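Putative metal-dependent hydrolase (Parabacteroides distasonis ATCC 8503, PDB 3KL7) probably acts as a metal-dependent hydrolase of the metallo-beta-lactamase superfamily, holding two zinc ions in its active site. Local coordinates at residues A[120-125]-A[150-155]; A[156-161]-A[176-181]; A[66-71]-A[93-98]; A[200-205]-A[225-230]. All blocks are in the same frame, centred on the assembly; numbering follows the deposited sequence.

Interaction 1 (A[120-125]-A[150-155]); sequences SYMKIE and LTFDGL. With GOL (glycerol), chain G.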
loop_
_atom_site.group_PDB
_atom_site.type_symbol
_atom_site.label_atom_id
_atom_site.label_comp_id
_atom_site.label_asym_id
_atom_site.label_seq_id
_atom_site.Cartn_x
_atom_site.Cartn_y
_atom_site.Cartn_z
ATOM N N SER A 120 19.200 -1.131 0.044
ATOM C CA SER A 120 19.843 -1.333 -1.247
ATOM C C SER A 120 18.979 -2.090 -2.244
ATOM O O SER A 120 19.206 -1.995 -3.440
ATOM C CB SER A 120 21.167 -2.056 -1.073
ATOM O OG SER A 120 20.955 -3.387 -0.647
ATOM N N TYR A 121 17.989 -2.841 -1.748
ATOM C CA TYR A 121 17.146 -3.682 -2.606
ATOM C C TYR A 121 15.740 -3.113 -2.817
ATOM O O TYR A 121 14.921 -3.724 -3.505
ATOM C CB TYR A 121 17.048 -5.113 -2.033
ATOM C CG TYR A 121 16.488 -5.198 -0.634
ATOM C CD1 TYR A 121 15.109 -5.192 -0.413
ATOM C CD2 TYR A 121 17.334 -5.313 0.474
ATOM C CE1 TYR A 121 14.573 -5.276 0.903
ATOM C CE2 TYR A 121 16.812 -5.400 1.794
ATOM C CZ TYR A 121 15.432 -5.379 1.991
ATOM O OH TYR A 121 14.908 -5.459 3.279
HETATM N N MSE A 122 15.457 -1.952 -2.233
HETATM C CA MSE A 122 14.114 -1.383 -2.326
HETATM C C MSE A 122 14.113 0.102 -2.080
HETATM O O MSE A 122 14.281 0.549 -0.935
HETATM C CB MSE A 122 13.172 -2.049 -1.325
HETATM C CG MSE A 122 11.743 -1.517 -1.416
HETATM SE SE MSE A 122 10.571 -2.258 -0.138
HETATM C CE MSE A 122 11.215 -1.326 1.401
ATOM N N LYS A 123 13.911 0.877 -3.157
ATOM C CA LYS A 123 13.812 2.321 -3.054
ATOM C C LYS A 123 12.421 2.645 -2.618
ATOM O O LYS A 123 11.471 2.009 -3.065
ATOM C CB LYS A 123 14.120 2.990 -4.411
ATOM C CG LYS A 123 13.900 4.502 -4.428
ATOM C CD LYS A 123 14.405 5.143 -5.726
ATOM C CE LYS A 123 13.459 4.856 -6.896
ATOM N NZ LYS A 123 13.779 5.667 -8.097
ATOM N N ILE A 124 12.289 3.620 -1.719
ATOM C CA ILE A 124 10.971 4.062 -1.251
ATOM C C ILE A 124 10.767 5.522 -1.578
ATOM O O ILE A 124 11.639 6.344 -1.339
ATOM C CB ILE A 124 10.806 3.922 0.303
ATOM C CG1 ILE A 124 11.262 2.557 0.800
ATOM C CG2 ILE A 124 9.381 4.141 0.694
ATOM C CD1 ILE A 124 11.249 2.435 2.350
ATOM N N GLU A 125 9.597 5.844 -2.110
ATOM C CA GLU A 125 9.183 7.226 -2.244
ATOM C C GLU A 125 7.859 7.397 -1.528
ATOM O O GLU A 125 6.954 6.608 -1.708
ATOM C CB GLU A 125 9.066 7.610 -3.742
ATOM C CG GLU A 125 10.346 7.312 -4.531
ATOM C CD GLU A 125 10.151 7.341 -6.028
ATOM O OE1 GLU A 125 10.138 8.455 -6.606
ATOM O OE2 GLU A 125 10.033 6.235 -6.634
ATOM N N LEU A 150 7.368 1.658 -4.095
ATOM C CA LEU A 150 8.446 0.766 -3.775
ATOM C C LEU A 150 9.013 0.266 -5.046
ATOM O O LEU A 150 8.281 -0.270 -5.883
ATOM C CB LEU A 150 7.916 -0.409 -2.961
ATOM C CG LEU A 150 7.138 0.014 -1.736
ATOM C CD1 LEU A 150 6.562 -1.204 -1.025
ATOM C CD2 LEU A 150 8.053 0.818 -0.823
ATOM N N THR A 151 10.313 0.435 -5.226
ATOM C CA THR A 151 10.959 0.020 -6.454
ATOM C C THR A 151 11.929 -1.138 -6.178
ATOM O O THR A 151 12.820 -1.017 -5.365
ATOM C CB THR A 151 11.711 1.203 -7.122
ATOM O OG1 THR A 151 10.797 2.315 -7.312
ATOM C CG2 THR A 151 12.306 0.769 -8.483
ATOM N N PHE A 152 11.696 -2.276 -6.848
ATOM C CA PHE A 152 12.577 -3.430 -6.780
ATOM C C PHE A 152 13.149 -3.671 -8.192
ATOM O O PHE A 152 12.419 -4.065 -9.087
ATOM C CB PHE A 152 11.798 -4.680 -6.364
ATOM C CG PHE A 152 10.912 -4.495 -5.154
ATOM C CD1 PHE A 152 9.610 -4.013 -5.293
ATOM C CD2 PHE A 152 11.365 -4.828 -3.892
ATOM C CE1 PHE A 152 8.782 -3.864 -4.172
ATOM C CE2 PHE A 152 10.546 -4.667 -2.763
ATOM C CZ PHE A 152 9.259 -4.197 -2.905
ATOM N N ASP A 153 14.438 -3.404 -8.389
ATOM C CA ASP A 153 15.100 -3.719 -9.658
ATOM C C ASP A 153 14.222 -3.270 -10.861
ATOM O O ASP A 153 13.992 -4.025 -11.792
ATOM C CB ASP A 153 15.374 -5.240 -9.710
ATOM C CG ASP A 153 16.212 -5.660 -10.902
ATOM O OD1 ASP A 153 17.000 -4.840 -11.422
ATOM O OD2 ASP A 153 16.096 -6.839 -11.309
ATOM N N GLY A 154 13.716 -2.039 -10.801
ATOM C CA GLY A 154 12.924 -1.473 -11.906
ATOM C C GLY A 154 11.411 -1.695 -11.800
ATOM O O GLY A 154 10.642 -1.016 -12.468
ATOM N N LEU A 155 10.984 -2.650 -10.974
ATOM C CA LEU A 155 9.558 -2.927 -10.808
ATOM C C LEU A 155 9.005 -1.979 -9.767
ATOM O O LEU A 155 9.424 -2.024 -8.620
ATOM C CB LEU A 155 9.347 -4.375 -10.358
ATOM C CG LEU A 155 7.911 -4.855 -10.291
ATOM C CD1 LEU A 155 7.402 -5.098 -11.662
ATOM C CD2 LEU A 155 7.835 -6.122 -9.477
HETATM C C1 GOL G . 17.119 -2.563 -6.430
HETATM O O1 GOL G . 16.336 -3.668 -5.945
HETATM C C2 GOL G . 16.529 -1.242 -5.923
HETATM O O2 GOL G . 15.355 -0.925 -6.643
HETATM C C3 GOL G . 17.556 -0.107 -6.065
HETATM O O3 GOL G . 17.023 1.113 -5.590
HETATM O O HOH W 1 10.377 3.946 -5.298
#

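Interaction 2 (A[156-161]-A[176-181]); sequences RVYIAG and DIAFLP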
loop_
_atom_site.group_PDB
_atom_site.type_symbol
_atom_site.label_atom_id
_atom_site.label_comp_id
_atom_site.label_asym_id
_atom_site.label_seq_id
_atom_site.Cartn_x
_atom_site.Cartn_y
_atom_site.Cartn_z
ATOM N N ARG A 156 8.061 -1.125 -10.173
ATOM C CA ARG A 156 7.497 -0.090 -9.279
ATOM C C ARG A 156 6.107 -0.447 -8.785
ATOM O O ARG A 156 5.199 -0.642 -9.560
ATOM C CB ARG A 156 7.491 1.286 -9.981
ATOM C CG ARG A 156 8.928 1.840 -10.207
ATOM C CD ARG A 156 9.023 2.974 -11.245
ATOM N NE ARG A 156 8.189 4.153 -10.956
ATOM C CZ ARG A 156 8.397 5.015 -9.952
ATOM N NH1 ARG A 156 9.378 4.835 -9.093
ATOM N NH2 ARG A 156 7.601 6.051 -9.805
ATOM N N VAL A 157 5.969 -0.535 -7.477
ATOM C CA VAL A 157 4.708 -0.932 -6.837
ATOM C C VAL A 157 4.221 0.251 -6.036
ATOM O O VAL A 157 4.910 0.707 -5.125
ATOM C CB VAL A 157 4.918 -2.132 -5.883
ATOM C CG1 VAL A 157 3.596 -2.556 -5.224
ATOM C CG2 VAL A 157 5.560 -3.295 -6.627
ATOM N N TYR A 158 3.049 0.766 -6.391
ATOM C CA TYR A 158 2.447 1.919 -5.691
ATOM C C TYR A 158 1.412 1.420 -4.706
ATOM O O TYR A 158 0.429 0.803 -5.096
ATOM C CB TYR A 158 1.814 2.870 -6.707
ATOM C CG TYR A 158 0.951 3.976 -6.114
ATOM C CD1 TYR A 158 1.342 4.660 -4.985
ATOM C CD2 TYR A 158 -0.237 4.344 -6.717
ATOM C CE1 TYR A 158 0.551 5.690 -4.447
ATOM C CE2 TYR A 158 -1.044 5.368 -6.180
ATOM C CZ TYR A 158 -0.638 6.030 -5.046
ATOM O OH TYR A 158 -1.429 7.042 -4.516
ATOM N N ILE A 159 1.659 1.644 -3.423
ATOM C CA ILE A 159 0.670 1.349 -2.385
ATOM C C ILE A 159 0.077 2.695 -1.890
ATOM O O ILE A 159 0.740 3.458 -1.210
ATOM C CB ILE A 159 1.307 0.558 -1.214
ATOM C CG1 ILE A 159 1.872 -0.806 -1.749
ATOM C CG2 ILE A 159 0.259 0.346 -0.061
ATOM C CD1 ILE A 159 2.855 -1.442 -0.861
ATOM N N ALA A 160 -1.173 2.976 -2.267
ATOM C CA ALA A 160 -1.738 4.310 -2.049
ATOM C C ALA A 160 -2.033 4.610 -0.586
ATOM O O ALA A 160 -2.038 5.752 -0.189
ATOM C CB ALA A 160 -2.989 4.512 -2.895
ATOM N N GLY A 161 -2.256 3.593 0.216
ATOM C CA GLY A 161 -2.773 3.835 1.573
ATOM C C GLY A 161 -4.227 4.321 1.480
ATOM O O GLY A 161 -4.963 3.886 0.587
ATOM N N ASP A 176 4.196 -0.148 -12.301
ATOM C CA ASP A 176 3.878 -1.504 -12.777
ATOM C C ASP A 176 2.650 -2.074 -12.046
ATOM O O ASP A 176 1.777 -2.673 -12.659
ATOM C CB ASP A 176 5.081 -2.437 -12.575
ATOM C CG ASP A 176 6.255 -2.086 -13.480
ATOM O OD1 ASP A 176 6.241 -2.489 -14.677
ATOM O OD2 ASP A 176 7.205 -1.419 -12.992
ATOM N N ILE A 177 2.610 -1.889 -10.733
ATOM C CA ILE A 177 1.538 -2.470 -9.891
ATOM C C ILE A 177 1.014 -1.428 -8.918
ATOM O O ILE A 177 1.771 -0.751 -8.279
ATOM C CB ILE A 177 2.053 -3.683 -9.066
ATOM C CG1 ILE A 177 2.577 -4.794 -9.989
ATOM C CG2 ILE A 177 0.907 -4.232 -8.143
ATOM C CD1 ILE A 177 3.638 -5.706 -9.355
ATOM N N ALA A 178 -0.295 -1.305 -8.817
ATOM C CA ALA A 178 -0.873 -0.318 -7.933
ATOM C C ALA A 178 -1.943 -0.904 -7.085
ATOM O O ALA A 178 -2.733 -1.709 -7.536
ATOM C CB ALA A 178 -1.421 0.896 -8.742
ATOM N N PHE A 179 -1.959 -0.486 -5.839
ATOM C CA PHE A 179 -3.022 -0.792 -4.932
ATOM C C PHE A 179 -3.754 0.491 -4.608
ATOM O O PHE A 179 -3.175 1.408 -4.046
ATOM C CB PHE A 179 -2.461 -1.435 -3.642
ATOM C CG PHE A 179 -1.792 -2.776 -3.877
ATOM C CD1 PHE A 179 -0.492 -2.841 -4.367
ATOM C CD2 PHE A 179 -2.465 -3.949 -3.633
ATOM C CE1 PHE A 179 0.110 -4.055 -4.595
ATOM C CE2 PHE A 179 -1.868 -5.162 -3.865
ATOM C CZ PHE A 179 -0.583 -5.219 -4.347
ATOM N N LEU A 180 -5.032 0.550 -4.979
ATOM C CA LEU A 180 -5.904 1.694 -4.654
ATOM C C LEU A 180 -7.031 1.264 -3.713
ATOM O O LEU A 180 -7.607 0.163 -3.879
ATOM C CB LEU A 180 -6.512 2.272 -5.932
ATOM C CG LEU A 180 -5.489 2.837 -6.899
ATOM C CD1 LEU A 180 -6.173 3.344 -8.204
ATOM C CD2 LEU A 180 -4.674 3.952 -6.211
ATOM N N PRO A 181 -7.357 2.125 -2.714
ATOM C CA PRO A 181 -8.411 1.878 -1.709
ATOM C C PRO A 181 -9.797 2.259 -2.182
ATOM O O PRO A 181 -10.000 3.374 -2.653
ATOM C CB PRO A 181 -8.000 2.793 -0.554
ATOM C CG PRO A 181 -7.331 3.910 -1.211
ATOM C CD PRO A 181 -6.546 3.296 -2.345
#

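Interaction 3 (A[66-71]-A[93-98]); sequences ADIILI and EIIANE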
loop_
_atom_site.group_PDB
_atom_site.type_symbol
_atom_site.label_atom_id
_atom_site.label_comp_id
_atom_site.label_asym_id
_atom_site.label_seq_id
_atom_site.Cartn_x
_atom_site.Cartn_y
_atom_site.Cartn_z
ATOM N N ALA A 66 9.830 -9.770 9.714
ATOM C CA ALA A 66 9.979 -8.634 8.816
ATOM C C ALA A 66 11.403 -8.082 8.806
ATOM O O ALA A 66 11.987 -7.815 9.851
ATOM C CB ALA A 66 9.008 -7.529 9.217
ATOM N N ASP A 67 11.953 -7.917 7.623
ATOM C CA ASP A 67 13.139 -7.095 7.457
ATOM C C ASP A 67 12.711 -5.628 7.457
ATOM O O ASP A 67 13.457 -4.746 7.899
ATOM C CB ASP A 67 13.843 -7.430 6.151
ATOM C CG ASP A 67 14.506 -8.799 6.181
ATOM O OD1 ASP A 67 15.544 -8.934 6.846
ATOM O OD2 ASP A 67 13.985 -9.739 5.531
ATOM N N ILE A 68 11.501 -5.380 6.971
ATOM C CA ILE A 68 10.979 -4.039 6.863
ATOM C C ILE A 68 9.504 -4.007 7.161
ATOM O O ILE A 68 8.764 -4.873 6.693
ATOM C CB ILE A 68 11.188 -3.474 5.430
ATOM C CG1 ILE A 68 12.688 -3.456 5.092
ATOM C CG2 ILE A 68 10.581 -2.043 5.309
ATOM C CD1 ILE A 68 12.975 -3.052 3.670
ATOM N N ILE A 69 9.071 -2.998 7.945
ATOM C CA ILE A 69 7.643 -2.741 8.173
ATOM C C ILE A 69 7.313 -1.334 7.718
ATOM O O ILE A 69 7.904 -0.357 8.183
ATOM C CB ILE A 69 7.238 -2.927 9.678
ATOM C CG1 ILE A 69 7.594 -4.367 10.150
ATOM C CG2 ILE A 69 5.684 -2.601 9.892
ATOM C CD1 ILE A 69 7.477 -4.587 11.634
ATOM N N LEU A 70 6.383 -1.242 6.785
ATOM C CA LEU A 70 5.927 0.030 6.237
ATOM C C LEU A 70 4.570 0.395 6.853
ATOM O O LEU A 70 3.625 -0.379 6.746
ATOM C CB LEU A 70 5.707 -0.111 4.731
ATOM C CG LEU A 70 6.683 0.476 3.767
ATOM C CD1 LEU A 70 6.938 1.964 4.087
ATOM C CD2 LEU A 70 7.962 -0.319 3.796
ATOM N N ILE A 71 4.468 1.563 7.457
ATOM C CA ILE A 71 3.164 2.069 7.903
ATOM C C ILE A 71 2.745 3.292 7.088
ATOM O O ILE A 71 3.489 4.283 7.011
ATOM C CB ILE A 71 3.166 2.460 9.380
ATOM C CG1 ILE A 71 3.711 1.324 10.237
ATOM C CG2 ILE A 71 1.741 2.843 9.823
ATOM C CD1 ILE A 71 3.041 -0.017 9.976
ATOM N N GLU A 93 13.681 -2.732 10.204
ATOM C CA GLU A 93 13.562 -1.271 10.043
ATOM C C GLU A 93 12.109 -0.918 9.775
ATOM O O GLU A 93 11.509 -1.403 8.808
ATOM C CB GLU A 93 14.450 -0.750 8.890
ATOM C CG GLU A 93 14.435 0.822 8.723
ATOM C CD GLU A 93 15.227 1.560 9.822
ATOM O OE1 GLU A 93 16.465 1.719 9.665
ATOM O OE2 GLU A 93 14.606 1.991 10.836
ATOM N N ILE A 94 11.544 -0.076 10.639
ATOM C CA ILE A 94 10.170 0.412 10.469
ATOM C C ILE A 94 10.232 1.761 9.726
ATOM O O ILE A 94 10.957 2.656 10.145
ATOM C CB ILE A 94 9.480 0.600 11.846
ATOM C CG1 ILE A 94 9.420 -0.745 12.587
ATOM C CG2 ILE A 94 8.062 1.203 11.678
ATOM C CD1 ILE A 94 8.928 -0.649 14.034
ATOM N N ILE A 95 9.505 1.879 8.608
ATOM C CA ILE A 95 9.410 3.150 7.853
ATOM C C ILE A 95 7.949 3.630 7.917
ATOM O O ILE A 95 7.047 2.892 7.537
ATOM C CB ILE A 95 9.838 2.985 6.328
ATOM C CG1 ILE A 95 11.354 2.719 6.200
ATOM C CG2 ILE A 95 9.556 4.275 5.545
ATOM C CD1 ILE A 95 11.809 1.370 6.720
ATOM N N ALA A 96 7.715 4.855 8.400
ATOM C CA ALA A 96 6.333 5.299 8.705
ATOM C C ALA A 96 6.138 6.807 8.508
ATOM O O ALA A 96 7.102 7.552 8.371
ATOM C CB ALA A 96 5.969 4.912 10.145
ATOM N N ASN A 97 4.880 7.246 8.480
ATOM C CA ASN A 97 4.591 8.664 8.509
ATOM C C ASN A 97 4.875 9.165 9.908
ATOM O O ASN A 97 5.010 8.383 10.822
ATOM C CB ASN A 97 3.135 8.965 8.074
ATOM C CG ASN A 97 2.097 8.475 9.082
ATOM O OD1 ASN A 97 2.275 7.434 9.713
ATOM N ND2 ASN A 97 0.987 9.242 9.233
ATOM N N GLU A 98 4.971 10.469 10.067
ATOM C CA GLU A 98 5.415 11.041 11.318
ATOM C C GLU A 98 4.511 10.664 12.515
ATOM O O GLU A 98 5.002 10.252 13.561
ATOM C CB GLU A 98 5.538 12.546 11.186
ATOM C CG GLU A 98 5.751 13.262 12.523
ATOM C CD GLU A 98 6.174 14.717 12.368
ATOM O OE1 GLU A 98 6.126 15.248 11.250
ATOM O OE2 GLU A 98 6.558 15.330 13.382
#

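Interaction 4 (A[200-205]-A[225-230]); sequences FSPKIL and SGIDVR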
loop_
_atom_site.group_PDB
_atom_site.type_symbol
_atom_site.label_atom_id
_atom_site.label_comp_id
_atom_site.label_asym_id
_atom_site.label_seq_id
_atom_site.Cartn_x
_atom_site.Cartn_y
_atom_site.Cartn_z
ATOM N N PHE A 200 -2.879 7.704 -14.041
ATOM C CA PHE A 200 -1.482 7.252 -14.155
ATOM C C PHE A 200 -1.264 5.871 -14.835
ATOM O O PHE A 200 -0.121 5.432 -14.999
ATOM C CB PHE A 200 -0.776 7.315 -12.775
ATOM C CG PHE A 200 -1.277 6.308 -11.764
ATOM C CD1 PHE A 200 -2.500 6.495 -11.112
ATOM C CD2 PHE A 200 -0.507 5.206 -11.429
ATOM C CE1 PHE A 200 -2.958 5.577 -10.169
ATOM C CE2 PHE A 200 -0.963 4.277 -10.465
ATOM C CZ PHE A 200 -2.189 4.476 -9.837
ATOM N N SER A 201 -2.357 5.214 -15.222
ATOM C CA SER A 201 -2.308 3.985 -16.033
ATOM C C SER A 201 -1.353 2.934 -15.539
ATOM O O SER A 201 -0.391 2.589 -16.243
ATOM C CB SER A 201 -1.942 4.327 -17.474
ATOM O OG SER A 201 -3.000 4.994 -18.109
ATOM N N PRO A 202 -1.594 2.404 -14.338
ATOM C CA PRO A 202 -0.767 1.303 -13.918
ATOM C C PRO A 202 -1.029 0.086 -14.797
ATOM O O PRO A 202 -2.142 -0.084 -15.308
ATOM C CB PRO A 202 -1.209 1.052 -12.488
ATOM C CG PRO A 202 -2.584 1.599 -12.412
ATOM C CD PRO A 202 -2.604 2.755 -13.339
ATOM N N LYS A 203 -0.011 -0.738 -14.999
ATOM C CA LYS A 203 -0.168 -1.898 -15.785
ATOM C C LYS A 203 -1.092 -2.890 -15.072
ATOM O O LYS A 203 -1.949 -3.487 -15.690
ATOM C CB LYS A 203 1.179 -2.509 -16.083
ATOM C CG LYS A 203 2.036 -1.649 -17.026
ATOM C CD LYS A 203 3.479 -2.022 -16.943
ATOM C CE LYS A 203 4.299 -1.340 -18.020
ATOM N NZ LYS A 203 5.760 -1.405 -17.679
ATOM N N ILE A 204 -0.915 -3.034 -13.766
ATOM C CA ILE A 204 -1.714 -3.963 -12.970
ATOM C C ILE A 204 -2.322 -3.231 -11.806
ATOM O O ILE A 204 -1.639 -2.482 -11.136
ATOM C CB ILE A 204 -0.845 -5.132 -12.465
ATOM C CG1 ILE A 204 -0.485 -6.034 -13.647
ATOM C CG2 ILE A 204 -1.586 -5.929 -11.368
ATOM C CD1 ILE A 204 0.772 -6.765 -13.483
ATOM N N LEU A 205 -3.631 -3.433 -11.575
ATOM C CA LEU A 205 -4.333 -2.721 -10.495
ATOM C C LEU A 205 -5.015 -3.692 -9.571
ATOM O O LEU A 205 -5.897 -4.429 -9.989
ATOM C CB LEU A 205 -5.385 -1.726 -11.071
ATOM C CG LEU A 205 -6.323 -1.015 -10.016
ATOM C CD1 LEU A 205 -5.539 -0.060 -9.173
ATOM C CD2 LEU A 205 -7.498 -0.274 -10.687
ATOM N N SER A 225 -9.452 0.032 -20.719
ATOM C CA SER A 225 -8.373 0.907 -20.231
ATOM C C SER A 225 -6.991 0.300 -20.519
ATOM O O SER A 225 -6.014 0.999 -20.565
ATOM C CB SER A 225 -8.506 1.140 -18.721
ATOM O OG SER A 225 -8.121 -0.016 -17.992
ATOM N N GLY A 226 -6.936 -1.010 -20.696
ATOM C CA GLY A 226 -5.668 -1.705 -20.849
ATOM C C GLY A 226 -5.023 -2.029 -19.503
ATOM O O GLY A 226 -3.916 -2.541 -19.460
ATOM N N ILE A 227 -5.733 -1.739 -18.402
ATOM C CA ILE A 227 -5.239 -2.015 -17.058
ATOM C C ILE A 227 -5.786 -3.373 -16.580
ATOM O O ILE A 227 -6.980 -3.628 -16.666
ATOM C CB ILE A 227 -5.719 -0.933 -16.047
ATOM C CG1 ILE A 227 -5.267 0.448 -16.463
ATOM C CG2 ILE A 227 -5.217 -1.252 -14.613
ATOM C CD1 ILE A 227 -5.822 1.545 -15.567
ATOM N N ASP A 228 -4.912 -4.237 -16.074
ATOM C CA ASP A 228 -5.353 -5.529 -15.549
ATOM C C ASP A 228 -5.837 -5.339 -14.108
ATOM O O ASP A 228 -5.046 -5.219 -13.186
ATOM C CB ASP A 228 -4.232 -6.561 -15.622
ATOM C CG ASP A 228 -4.655 -7.945 -15.074
ATOM O OD1 ASP A 228 -5.896 -8.204 -14.921
ATOM O OD2 ASP A 228 -3.741 -8.776 -14.797
ATOM N N VAL A 229 -7.144 -5.285 -13.939
ATOM C CA VAL A 229 -7.743 -5.143 -12.619
ATOM C C VAL A 229 -7.852 -6.537 -12.044
ATOM O O VAL A 229 -8.523 -7.364 -12.619
ATOM C CB VAL A 229 -9.160 -4.496 -12.710
ATOM C CG1 VAL A 229 -9.743 -4.274 -11.330
ATOM C CG2 VAL A 229 -9.099 -3.170 -13.504
ATOM N N ARG A 230 -7.160 -6.797 -10.924
ATOM C CA ARG A 230 -7.150 -8.136 -10.304
ATOM C C ARG A 230 -7.852 -8.090 -8.978
ATOM O O ARG A 230 -7.441 -7.353 -8.081
ATOM C CB ARG A 230 -5.719 -8.625 -10.092
ATOM C CG ARG A 230 -4.892 -8.707 -11.382
ATOM C CD ARG A 230 -3.492 -9.219 -11.120
ATOM N NE ARG A 230 -2.747 -9.400 -12.358
ATOM C CZ ARG A 230 -1.571 -10.034 -12.445
ATOM N NH1 ARG A 230 -0.998 -10.550 -11.359
ATOM N NH2 ARG A 230 -0.970 -10.157 -13.618
#

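Interaction 1 (A[120-125]-A[150-155])
Selenomethionine Met122 and Phe152 make the tight, buried side of this contact. The Met122 chain leaves the backbone with CG anti to N (chi1 -178°) and runs alongside the phenyl ring, so that SE lies 3.6 Å from Phe152 CE2. The approach is oblique, 4.4 Å from SE to the ring centroid and 55° off the ring normal, a Met-aromatic contact. On the same face Leu150 sends its CD2 branch between SE of Met122 and CG2 of Ile124, 3.9 Å from the latter. Leu42 of strand 39-44 covers Leu150 and Phe152 from the facing sheet. The backbones are antiparallel neighbours in one of the two mixed sheets of the metallo-beta-lactamase alphabeta/betaalpha sandwich. Lys123 and Thr151 form the hydrogen-bonded pair, Lys123 N giving to Thr151 O at 3.1 Å and Thr151 N to Lys123 O at 2.9 Å. Their side chains emerge on the other, looser face, where the Lys123 chain, bent at chi3 (75°), brings CE to 3.7 Å from Thr151 OG1. A water bridges Thr151 OG1 and Glu125 OE2, and that carboxylate is also salt-bridged to Arg156. Beyond the paired residues the strands separate, and a glycerol, probably from the crystallisation liquor, sits between them: its O2 donates to Thr151 O at 2.8 Å and receives Asp153 N, while its O1 bonds weakly to Tyr121 O.

Interaction 2 (A[156-161]-A[176-181])
Val157, Ile159, Ile177 and Phe179 meet on one face of a parallel strand pair, with the Phe179 ring reaching across to the neighbouring strand. Phe179 CB lies 3.9 Å from Tyr158 O. With CG anti to the carbonyl carbon (chi1 -64°), the side chain lies alongside Ile159, and CD1 passes Ile159 CG1 at 4.1 Å, with Tyr158 O lying in the ring plane beside this edge. Farther out, CE1 meets Val157 CG1 at 3.8 Å, again in plane, while Tyr206 of the next strand stacks on the ring and Ile32 and Phe34 touch it from the facing sheet. On the opposite face the Tyr158 ring rests beside Ala178 CB and crosses Leu180 at about a right angle, CE2 to CD2 3.9 Å. Ile177 O, Tyr158 O and Phe179 O each take one backbone N-H in the regular parallel ladder, the tightest being Tyr158 N to Ile177 O at 2.7 Å. At the start of the ladder Arg156 O accepts from both Asp176 N and Ile177 N, and Arg156 N donates almost straight (175°) to Asp176 OD2 on its anti side. The strands run toward the zinc site, where Pro181 packs near Asp162 and His209. Asp176 thus accepts the Arg156 amide through OD2 while OD1 pairs with Lys203, an arrangement that would favour its charged form.

Interaction 3 (A[66-71]-A[93-98])
The beta-alpha-beta unit of strand 68-71, helix 81-87 and strand 93-96 closes here, its two parallel strands lying side by side in one sheet of the metallo-beta-lactamase fold and leading toward the zinc ligands His73 and His78. Ile68 and Leu70 meet Ile95 on one face. Ile95 CG2, anti to the backbone N, lies alongside Leu70 CD1 at 3.8 Å, while the turn at chi2 (69°) carries CD1 to 3.9 Å from Ile68 CG2. The opposite face carries Ile69 next to Ile94, CB to CG1 4.2 Å, and both are covered by Ile84 of the connecting helix. Four backbone bonds join the strands. Ile95 N points nearly along the carbonyl of Ile69 at 2.8 Å, whereas Glu93 N reaches Asp67 O from 35° above the carbonyl plane. Asn97 takes the N-cap position of helix 98-104, its side chain capping a backbone N there; OD1 also bonds Ser100, and ND2 bonds Arg144 O. Next to it, Ala96 presses its methyl against the branch point of Ile71, CB to CB 3.8 Å.

Interaction 4 (A[200-205]-A[225-230])
Ile227 brings the main apolar contact, its side chain lying across Pro202 and Leu205. CG2 stands 3.6 Å from Leu205 CB, and CD1 reaches Pro202 CD at 4.1 Å; CG1 and CG2 both also lie beside Pro202 O. Leu205 CD2 meets Val229 CG2 more loosely, and Ala197 of helix 190-200 touches both Leu205 and Ile227 on this buried side. Backbone hydrogen bonds then tie the strands in parallel register: Asp228 N to Lys203 O, Leu205 N to Asp228 O at 2.8 Å and nearly straight (179°), and Arg230 N to Leu205 O. The charged group lies on the other face. Arg230, extended from CG to NE, leans toward Asp228, two residues earlier, and donates NE to Asp228 OD2 at 2.7 Å, with that oxygen in the guanidinium plane but met from above the carboxylate plane. Ile204 lies over one face of the guanidinium, CD1 to NH2 3.8 Å and CG2 to NE 3.8 Å, while Tyr206 takes NH1 from outside the two segments. Ile204 over one face and Asp228 at the edge would together limit the rotation of the guanidinium. Before the strand, Ser225 OG accepts from Ile227 N at 3.0 Å in an ST turn. Strand 228-229 forms one edge of its sheet within the chain, joined to strand 204-208 as a beta-alpha-beta unit through helix 217-221.

Interactions 1, 2 and 4 lie along one mixed sheet, whereas interaction 3 belongs to the other. Interaction 1 passes into interaction 2 through the probable hydrogen bond of Val157 N with Leu150 O (2.8 Å). Interaction 2 passes into interaction 4 where Ala178 N meets Ile204 O at 2.9 Å. The sheets touch between interactions 1 and 3, Ile124 CD1 lying 3.9 Å from Ile95 CG1. Interactions 3 and 4 are farthest apart, their centres about 27 Å from each other. Pro181 side-chain atoms come within about 7 Å of a zinc ion and those of Asn97 within about 9 Å, so interactions 2 and 3 approach the metal site from different sheets.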